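Local coordinates for uncharacterized protein (Nostoc punctiforme, PDB 2QDR), which is of unknown function but has the double-stranded beta-helix fold of the cupin clan and is a putative dioxygenase, at residues R40-A45 with L83-D88; N75-S80 with V97-F102; V117-I122 with G151-I156. All coordinates share one frame; numbering follows the deposited sequence.

Contact 1 of 3, residues R40-A45 with L83-D88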
loop_
_atom_site.group_PDB
_atom_site.type_symbol
_atom_site.label_atom_id
_atom_site.label_comp_id
_atom_site.label_asym_id
_atom_site.label_seq_id
_atom_site.Cartn_x
_atom_site.Cartn_y
_atom_site.Cartn_z
ATOM N N ARG A 40 23.996 4.103 -35.623
ATOM C CA ARG A 40 25.320 4.709 -35.393
ATOM C C ARG A 40 26.526 3.770 -35.546
ATOM O O ARG A 40 26.446 2.573 -35.302
ATOM C CB ARG A 40 25.399 5.361 -34.007
ATOM C CG ARG A 40 24.432 6.508 -33.788
ATOM C CD ARG A 40 24.774 7.239 -32.493
ATOM N NE ARG A 40 23.849 8.334 -32.191
ATOM C CZ ARG A 40 23.989 9.203 -31.186
ATOM N NH1 ARG A 40 25.059 9.195 -30.391
ATOM N NH2 ARG A 40 23.065 10.147 -31.007
ATOM N N ARG A 41 27.644 4.384 -35.930
ATOM C CA ARG A 41 28.922 3.741 -36.130
ATOM C C ARG A 41 29.678 3.898 -34.812
ATOM O O ARG A 41 29.662 4.990 -34.259
ATOM C CB ARG A 41 29.670 4.455 -37.247
ATOM C CG ARG A 41 30.973 3.828 -37.740
ATOM C CD ARG A 41 31.617 4.810 -38.729
ATOM N NE ARG A 41 32.827 4.362 -39.444
ATOM C CZ ARG A 41 34.064 4.264 -38.924
ATOM N NH1 ARG A 41 34.313 4.496 -37.631
ATOM N NH2 ARG A 41 35.069 3.871 -39.705
ATOM N N THR A 42 30.325 2.855 -34.309
ATOM C CA THR A 42 31.090 2.985 -33.069
ATOM C C THR A 42 32.539 3.359 -33.388
ATOM O O THR A 42 32.948 3.393 -34.556
ATOM C CB THR A 42 31.076 1.695 -32.268
ATOM O OG1 THR A 42 31.758 0.675 -33.010
ATOM C CG2 THR A 42 29.636 1.270 -31.985
ATOM N N ALA A 43 33.299 3.658 -32.338
ATOM C CA ALA A 43 34.713 3.999 -32.453
ATOM C C ALA A 43 35.532 2.787 -32.867
ATOM O O ALA A 43 36.556 2.938 -33.503
ATOM C CB ALA A 43 35.244 4.545 -31.140
ATOM N N ILE A 44 35.074 1.593 -32.508
ATOM C CA ILE A 44 35.763 0.339 -32.835
ATOM C C ILE A 44 35.267 -0.388 -34.107
ATOM O O ILE A 44 35.807 -1.445 -34.432
ATOM C CB ILE A 44 35.678 -0.667 -31.628
ATOM C CG1 ILE A 44 34.266 -1.276 -31.449
ATOM C CG2 ILE A 44 36.160 0.012 -30.345
ATOM C CD1 ILE A 44 34.164 -2.253 -30.293
ATOM N N ALA A 45 34.257 0.140 -34.808
ATOM C CA ALA A 45 33.716 -0.521 -36.006
ATOM C C ALA A 45 33.715 0.396 -37.222
ATOM O O ALA A 45 33.395 1.574 -37.105
ATOM C CB ALA A 45 32.320 -1.014 -35.732
ATOM N N LEU A 83 35.624 10.363 -29.771
ATOM C CA LEU A 83 34.347 10.150 -30.427
ATOM C C LEU A 83 33.897 8.689 -30.245
ATOM O O LEU A 83 34.450 7.785 -30.864
ATOM C CB LEU A 83 34.484 10.531 -31.902
ATOM C CG LEU A 83 33.209 10.699 -32.722
ATOM C CD1 LEU A 83 32.414 11.925 -32.282
ATOM C CD2 LEU A 83 33.552 10.811 -34.200
ATOM N N LEU A 84 32.903 8.470 -29.381
ATOM C CA LEU A 84 32.379 7.122 -29.067
ATOM C C LEU A 84 31.470 6.519 -30.141
ATOM O O LEU A 84 31.726 5.410 -30.626
ATOM C CB LEU A 84 31.646 7.153 -27.721
ATOM C CG LEU A 84 32.462 7.196 -26.407
ATOM C CD1 LEU A 84 33.754 7.984 -26.454
ATOM C CD2 LEU A 84 31.576 7.715 -25.246
ATOM N N THR A 85 30.381 7.217 -30.458
ATOM C CA THR A 85 29.432 6.794 -31.496
ATOM C C THR A 85 28.917 8.003 -32.229
ATOM O O THR A 85 28.866 9.096 -31.665
ATOM C CB THR A 85 28.180 6.036 -30.972
ATOM O OG1 THR A 85 27.461 6.862 -30.044
ATOM C CG2 THR A 85 28.566 4.746 -30.301
ATOM N N TRP A 86 28.569 7.815 -33.498
ATOM C CA TRP A 86 28.030 8.906 -34.309
ATOM C C TRP A 86 27.280 8.398 -35.526
ATOM O O TRP A 86 27.406 7.240 -35.915
ATOM C CB TRP A 86 29.134 9.871 -34.755
ATOM C CG TRP A 86 30.139 9.322 -35.729
ATOM C CD1 TRP A 86 30.164 9.524 -37.084
ATOM C CD2 TRP A 86 31.265 8.494 -35.430
ATOM N NE1 TRP A 86 31.236 8.876 -37.640
ATOM C CE2 TRP A 86 31.927 8.234 -36.647
ATOM C CE3 TRP A 86 31.783 7.947 -34.254
ATOM C CZ2 TRP A 86 33.088 7.459 -36.714
ATOM C CZ3 TRP A 86 32.930 7.178 -34.324
ATOM C CH2 TRP A 86 33.568 6.940 -35.542
ATOM N N HIS A 87 26.484 9.298 -36.096
ATOM C CA HIS A 87 25.700 9.052 -37.299
ATOM C C HIS A 87 26.115 10.164 -38.246
ATOM O O HIS A 87 26.508 11.238 -37.785
ATOM C CB HIS A 87 24.194 9.022 -37.003
ATOM C CG HIS A 87 23.345 8.710 -38.200
ATOM N ND1 HIS A 87 22.407 9.585 -38.700
ATOM C CD2 HIS A 87 23.344 7.645 -39.035
ATOM C CE1 HIS A 87 21.835 9.055 -39.766
ATOM N NE2 HIS A 87 22.387 7.877 -39.992
ATOM N N ASP A 88 26.066 9.909 -39.556
ATOM C CA ASP A 88 26.470 10.926 -40.564
ATOM C C ASP A 88 25.583 12.184 -40.607
ATOM O O ASP A 88 26.043 13.217 -41.080
ATOM C CB ASP A 88 26.594 10.316 -41.974
ATOM C CG ASP A 88 27.757 9.327 -42.095
ATOM O OD1 ASP A 88 28.175 8.733 -41.073
ATOM O OD2 ASP A 88 28.243 9.138 -43.231
#

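Contact 2 of 3, residues N75-S80 with V97-F102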
loop_
_atom_site.group_PDB
_atom_site.type_symbol
_atom_site.label_atom_id
_atom_site.label_comp_id
_atom_site.label_asym_id
_atom_site.label_seq_id
_atom_site.Cartn_x
_atom_site.Cartn_y
_atom_site.Cartn_z
ATOM N N ASN A 75 39.867 32.039 -31.161
ATOM C CA ASN A 75 40.727 32.372 -30.005
ATOM C C ASN A 75 40.425 31.553 -28.721
ATOM O O ASN A 75 41.277 31.465 -27.831
ATOM C CB ASN A 75 40.703 33.895 -29.705
ATOM C CG ASN A 75 39.310 34.442 -29.323
ATOM O OD1 ASN A 75 38.359 33.708 -29.067
ATOM N ND2 ASN A 75 39.210 35.759 -29.282
ATOM N N ILE A 76 39.233 30.951 -28.648
ATOM C CA ILE A 76 38.803 30.148 -27.499
ATOM C C ILE A 76 39.745 28.955 -27.313
ATOM O O ILE A 76 40.270 28.438 -28.294
ATOM C CB ILE A 76 37.302 29.683 -27.640
ATOM C CG1 ILE A 76 36.341 30.891 -27.813
ATOM C CG2 ILE A 76 36.869 28.792 -26.458
ATOM C CD1 ILE A 76 36.346 31.940 -26.695
ATOM N N ALA A 77 39.999 28.563 -26.061
ATOM C CA ALA A 77 40.893 27.450 -25.771
ATOM C C ALA A 77 40.280 26.162 -26.304
ATOM O O ALA A 77 39.066 25.976 -26.186
ATOM C CB ALA A 77 41.148 27.341 -24.285
ATOM N N PRO A 78 41.103 25.277 -26.898
ATOM C CA PRO A 78 40.551 24.034 -27.418
ATOM C C PRO A 78 40.486 22.919 -26.368
ATOM O O PRO A 78 41.194 22.951 -25.368
ATOM C CB PRO A 78 41.560 23.650 -28.489
ATOM C CG PRO A 78 42.870 24.096 -27.911
ATOM C CD PRO A 78 42.565 25.339 -27.108
ATOM N N GLY A 79 39.633 21.940 -26.629
ATOM C CA GLY A 79 39.462 20.772 -25.765
ATOM C C GLY A 79 39.951 19.592 -26.578
ATOM O O GLY A 79 40.538 19.777 -27.657
ATOM N N SER A 80 39.742 18.394 -26.045
ATOM C CA SER A 80 40.113 17.157 -26.708
ATOM C C SER A 80 38.824 16.407 -26.878
ATOM O O SER A 80 37.855 16.728 -26.191
ATOM C CB SER A 80 41.061 16.338 -25.857
ATOM O OG SER A 80 40.374 15.771 -24.757
ATOM N N VAL A 97 37.383 16.678 -23.054
ATOM C CA VAL A 97 38.157 17.149 -21.914
ATOM C C VAL A 97 38.475 18.616 -22.144
ATOM O O VAL A 97 39.215 18.955 -23.069
ATOM C CB VAL A 97 39.455 16.357 -21.690
ATOM C CG1 VAL A 97 40.211 16.883 -20.449
ATOM C CG2 VAL A 97 39.131 14.866 -21.576
ATOM N N LEU A 98 37.902 19.471 -21.300
ATOM C CA LEU A 98 38.102 20.906 -21.365
ATOM C C LEU A 98 39.249 21.284 -20.424
ATOM O O LEU A 98 39.269 20.826 -19.282
ATOM C CB LEU A 98 36.820 21.625 -20.966
ATOM C CG LEU A 98 35.578 21.264 -21.787
ATOM C CD1 LEU A 98 34.393 22.071 -21.304
ATOM C CD2 LEU A 98 35.771 21.486 -23.287
ATOM N N PRO A 99 40.204 22.117 -20.888
ATOM C CA PRO A 99 41.333 22.481 -20.018
ATOM C C PRO A 99 40.987 23.484 -18.894
ATOM O O PRO A 99 39.947 24.135 -18.973
ATOM C CB PRO A 99 42.330 23.094 -21.003
ATOM C CG PRO A 99 41.503 23.654 -22.073
ATOM C CD PRO A 99 40.326 22.745 -22.218
ATOM N N PRO A 100 41.860 23.608 -17.863
ATOM C CA PRO A 100 41.705 24.503 -16.691
ATOM C C PRO A 100 41.188 25.932 -16.929
ATOM O O PRO A 100 40.254 26.346 -16.244
ATOM C CB PRO A 100 43.134 24.576 -16.139
ATOM C CG PRO A 100 43.695 23.259 -16.432
ATOM C CD PRO A 100 43.110 22.824 -17.745
ATOM N N LYS A 101 41.773 26.652 -17.885
ATOM C CA LYS A 101 41.368 28.035 -18.183
ATOM C C LYS A 101 40.332 28.140 -19.322
ATOM O O LYS A 101 40.189 29.212 -19.914
ATOM C CB LYS A 101 42.605 28.903 -18.489
ATOM C CG LYS A 101 43.639 28.968 -17.362
ATOM N N PHE A 102 39.605 27.057 -19.628
ATOM C CA PHE A 102 38.599 27.081 -20.695
ATOM C C PHE A 102 37.527 28.097 -20.344
ATOM O O PHE A 102 37.065 28.143 -19.207
ATOM C CB PHE A 102 37.978 25.702 -20.913
ATOM C CG PHE A 102 36.953 25.658 -22.015
ATOM C CD1 PHE A 102 37.340 25.444 -23.332
ATOM C CD2 PHE A 102 35.599 25.809 -21.735
ATOM C CE1 PHE A 102 36.402 25.400 -24.355
ATOM C CE2 PHE A 102 34.654 25.764 -22.750
ATOM C CZ PHE A 102 35.059 25.558 -24.066
#

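Contact 3 of 3, residues V117-I122 with G151-I156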
loop_
_atom_site.group_PDB
_atom_site.type_symbol
_atom_site.label_atom_id
_atom_site.label_comp_id
_atom_site.label_asym_id
_atom_site.label_seq_id
_atom_site.Cartn_x
_atom_site.Cartn_y
_atom_site.Cartn_z
ATOM N N VAL A 117 28.704 15.604 -16.414
ATOM C CA VAL A 117 30.071 15.753 -15.891
ATOM C C VAL A 117 30.626 14.480 -15.251
ATOM O O VAL A 117 30.084 13.992 -14.266
ATOM C CB VAL A 117 30.142 16.909 -14.866
ATOM C CG1 VAL A 117 31.580 17.102 -14.331
ATOM C CG2 VAL A 117 29.616 18.208 -15.491
ATOM N N ILE A 118 31.739 13.989 -15.796
ATOM C CA ILE A 118 32.408 12.783 -15.324
ATOM C C ILE A 118 33.439 13.106 -14.252
ATOM O O ILE A 118 33.500 12.424 -13.240
ATOM C CB ILE A 118 33.131 12.054 -16.474
ATOM C CG1 ILE A 118 32.151 11.693 -17.593
ATOM C CG2 ILE A 118 33.860 10.790 -15.947
ATOM C CD1 ILE A 118 32.824 11.105 -18.817
ATOM N N LYS A 119 34.281 14.100 -14.514
ATOM C CA LYS A 119 35.322 14.520 -13.585
ATOM C C LYS A 119 35.394 16.043 -13.609
ATOM O O LYS A 119 35.030 16.666 -14.612
ATOM C CB LYS A 119 36.677 13.910 -13.985
ATOM C CG LYS A 119 37.797 14.001 -12.916
ATOM C CD LYS A 119 39.211 13.611 -13.438
ATOM C CE LYS A 119 39.827 14.709 -14.335
ATOM N NZ LYS A 119 41.161 14.370 -14.894
ATOM N N GLY A 120 35.844 16.634 -12.505
ATOM C CA GLY A 120 35.983 18.082 -12.398
ATOM C C GLY A 120 34.665 18.814 -12.258
ATOM O O GLY A 120 33.673 18.240 -11.797
ATOM N N ALA A 121 34.663 20.088 -12.659
ATOM C CA ALA A 121 33.487 20.943 -12.581
ATOM C C ALA A 121 33.512 22.002 -13.669
ATOM O O ALA A 121 34.569 22.519 -14.027
ATOM C CB ALA A 121 33.419 21.600 -11.233
ATOM N N ILE A 122 32.324 22.337 -14.156
ATOM C CA ILE A 122 32.131 23.316 -15.207
ATOM C C ILE A 122 31.051 24.283 -14.702
ATOM O O ILE A 122 30.417 24.010 -13.683
ATOM C CB ILE A 122 31.779 22.579 -16.562
ATOM C CG1 ILE A 122 31.863 23.508 -17.763
ATOM C CG2 ILE A 122 30.397 21.908 -16.541
ATOM N N GLY A 151 40.414 25.252 -11.485
ATOM C CA GLY A 151 41.787 25.183 -12.004
ATOM C C GLY A 151 42.305 23.805 -12.404
ATOM O O GLY A 151 43.511 23.595 -12.468
ATOM N N GLU A 152 41.393 22.869 -12.653
ATOM C CA GLU A 152 41.713 21.509 -13.070
ATOM C C GLU A 152 40.804 21.233 -14.248
ATOM O O GLU A 152 39.731 21.823 -14.343
ATOM C CB GLU A 152 41.479 20.506 -11.949
ATOM C CG GLU A 152 42.433 20.701 -10.770
ATOM C CD GLU A 152 42.209 19.717 -9.617
ATOM O OE1 GLU A 152 41.124 19.086 -9.542
ATOM O OE2 GLU A 152 43.126 19.599 -8.767
ATOM N N GLU A 153 41.229 20.344 -15.139
ATOM C CA GLU A 153 40.431 20.002 -16.321
ATOM C C GLU A 153 39.136 19.301 -15.917
ATOM O O GLU A 153 39.017 18.771 -14.811
ATOM C CB GLU A 153 41.232 19.139 -17.316
ATOM C CG GLU A 153 41.634 17.732 -16.836
ATOM C CD GLU A 153 42.479 16.961 -17.854
ATOM O OE1 GLU A 153 43.060 17.575 -18.781
ATOM O OE2 GLU A 153 42.573 15.725 -17.709
ATOM N N ALA A 154 38.168 19.338 -16.818
ATOM C CA ALA A 154 36.881 18.717 -16.591
ATOM C C ALA A 154 36.621 17.758 -17.726
ATOM O O ALA A 154 36.978 18.065 -18.866
ATOM C CB ALA A 154 35.806 19.767 -16.521
ATOM N N GLU A 155 36.029 16.600 -17.404
ATOM C CA GLU A 155 35.678 15.574 -18.396
ATOM C C GLU A 155 34.163 15.479 -18.454
ATOM O O GLU A 155 33.508 15.400 -17.409
ATOM C CB GLU A 155 36.311 14.229 -18.080
ATOM C CG GLU A 155 37.824 14.328 -18.007
ATOM C CD GLU A 155 38.533 13.003 -18.029
ATOM O OE1 GLU A 155 37.990 12.034 -18.598
ATOM O OE2 GLU A 155 39.669 12.954 -17.515
ATOM N N ILE A 156 33.623 15.463 -19.678
ATOM C CA ILE A 156 32.193 15.480 -19.908
ATOM C C ILE A 156 31.697 14.584 -21.036
ATOM O O ILE A 156 32.370 14.447 -22.054
ATOM C CB ILE A 156 31.780 16.922 -20.376
ATOM C CG1 ILE A 156 32.438 18.031 -19.541
ATOM C CG2 ILE A 156 30.253 17.126 -20.365
ATOM C CD1 ILE A 156 32.099 19.444 -19.998
#

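Contact 1 of 3, residues R40-A45 with L83-D88
Arg-41 and Trp-86 form an antiparallel hydrogen-bonded pair that joins the short strand 41-42 to the end of strand 79-86. Arg-41 N gives a bond to Trp-86 O at 2.9 Å. Trp-86 N returns one to Arg-41 O at 3.1 Å. Thr-42 and Thr-85 follow as a non-hydrogen-bonded pair, and Ala-43 N makes a weak bond to Leu-84 O. Arg-41 and Trp-86 project from the same face of the sheet and lie side by side, pointing the same way. CG of Arg-41 is anti to the backbone N (chi1 -173°) and the chain runs extended, which carries CD and NH1 along the six-membered ring. Arg-41 NH1 is 3.3 Å from Trp-86 CH2, and the guanidinium and indole planes are 31° apart. Arg-41 O sits over one face of the indole and Leu-83 CD2 over the opposite face, both toward the rim. With an alanine at Trp-86, Arg-41 would probably lose the flat surface it lies along, its chain then held mainly by a weak bond from NE to Lys-46 O. On the other face, the methyls of Thr-42 and Thr-85 meet, CG2 to CG2, at 4.0 Å. Arg-40 NH1 makes a weak in-plane bond to Thr-85 OG1, while its NE bonds Asn-36 O. Thr-85 OG1 also bonds Tyr-261. Leu-84 and Thr-85 both face Thr-93, a classic beta bulge in the hairpin that strand 41-42 extends within the cupin-type sheet.

Contact 2 of 3, residues N75-S80 with V97-F102
Ser-80 and Val-97 close the open end of the beta hairpin made by strands 79-86 and 92-98, part of the double-stranded beta-helix of this cupin-clan protein. They are an antiparallel hydrogen-bonded pair. Ser-80 N bonds Val-97 O at 3.1 Å, and Val-97 N bonds Ser-80 O at 3.2 Å. Their side chains share one face of the sheet. Ser-80 OG lies between its own backbone N and carbonyl carbon (chi1 72°), a position that brings it to 3.3 Å from Val-97 CB. The hydroxyl has a hydrogen bond to Glu-63. Gly-79 comes next, its CA against Val-97 O. A CB here would point at the partner strand and probably crowd Val-97 O and Leu-98 CD2. Beyond Gly-79 and Leu-98 both chains leave the sheet. The second folds into a type I turn from Pro-99 to Phe-102, with Phe-102 N bonded to Pro-99 O. The Pro-99 ring, at the start of the turn, lies against the chain before Gly-79: Pro-99 CD is 3.3 Å from Pro-78 O, and CG touches the methyl of Ala-77. The turn brings the chain back and sets the Phe-102 ring beside Ile-76 and Ala-77. Leu-98 CD2 lies over the centre of one face of this ring, and Trp-146 meets Phe-102 edge-to-face. Ile-76 CG2 approaches Phe-102 CE1 obliquely at 4.0 Å. Ala-77 O comes to the ring edge near its plane, 3.3 Å from Phe-102 CE1.

Contact 3 of 3, residues V117-I122 with G151-I156
Lys-119 reaches across to two carboxylates of segment 151-156 and forms a salt-bridge network with them. Lys-119 NZ is 3.3 Å from Glu-155 OE2 and 3.4 Å from Glu-153 OE2; both bonds are weak. The lysine chain starts with CG anti to the backbone N (chi1 -166°) and bends at chi3 (75°), which brings NZ between the two carboxylates. A buffer molecule (EPE), probably from the crystallisation liquor, lies about 3 Å from the Glu-153 side chain, between nearest atoms. The other oxygen of the Glu-155 carboxylate, OE1, has a salt bridge to Arg-95, which probably steadies the group and shares its charge. The backbone holds Lys-119 and Glu-155 level as an antiparallel hydrogen-bonded pair. Glu-155 N bonds Lys-119 O at 3.0 Å. In return Glu-155 O takes two donors, Ile-118 N at 2.8 Å and Lys-119 N at 3.3 Å. Ile-118 CB rests against the same oxygen. Gly-120 has a positive phi (74°), and a CB there would probably run into Glu-153 O and Ala-154 CA. Farther out, Val-117 and Ile-156 are a non-hydrogen-bonded pair on the face away from the charges, where Ile-156 packs on Val-96 and Leu-98. Ile-118 and Lys-119 both facing Glu-155 make a classic beta bulge. It sits where the chain turns a corner at Ile-118, passing from strand 113-117 to strand 121-124 in another sheet, consistent with the double-stranded beta-helix fold.

In the fold
Along the chain, contacts 1 and 2 cross, their segments alternating; contact 3 follows both. All three reach the same curled antiparallel sheet. Contacts 1 and 2 use the two ends of strand 79-86, with centres about 23 Å apart. Contacts 2 and 3 are closer, about 11 Å between centres, and touch directly where strands 92-98 and 154-160 run side by side. There Leu-98 N lies 3.0 Å from Ala-154 O, a probable hydrogen bond, and Leu-98 packs on Ile-156. Contacts 1 and 3 do not touch. Contacts 1 and 2 join strands within this cupin-type sheet, and contact 3 marks where the chain leaves it for the sheet of strand 121-124.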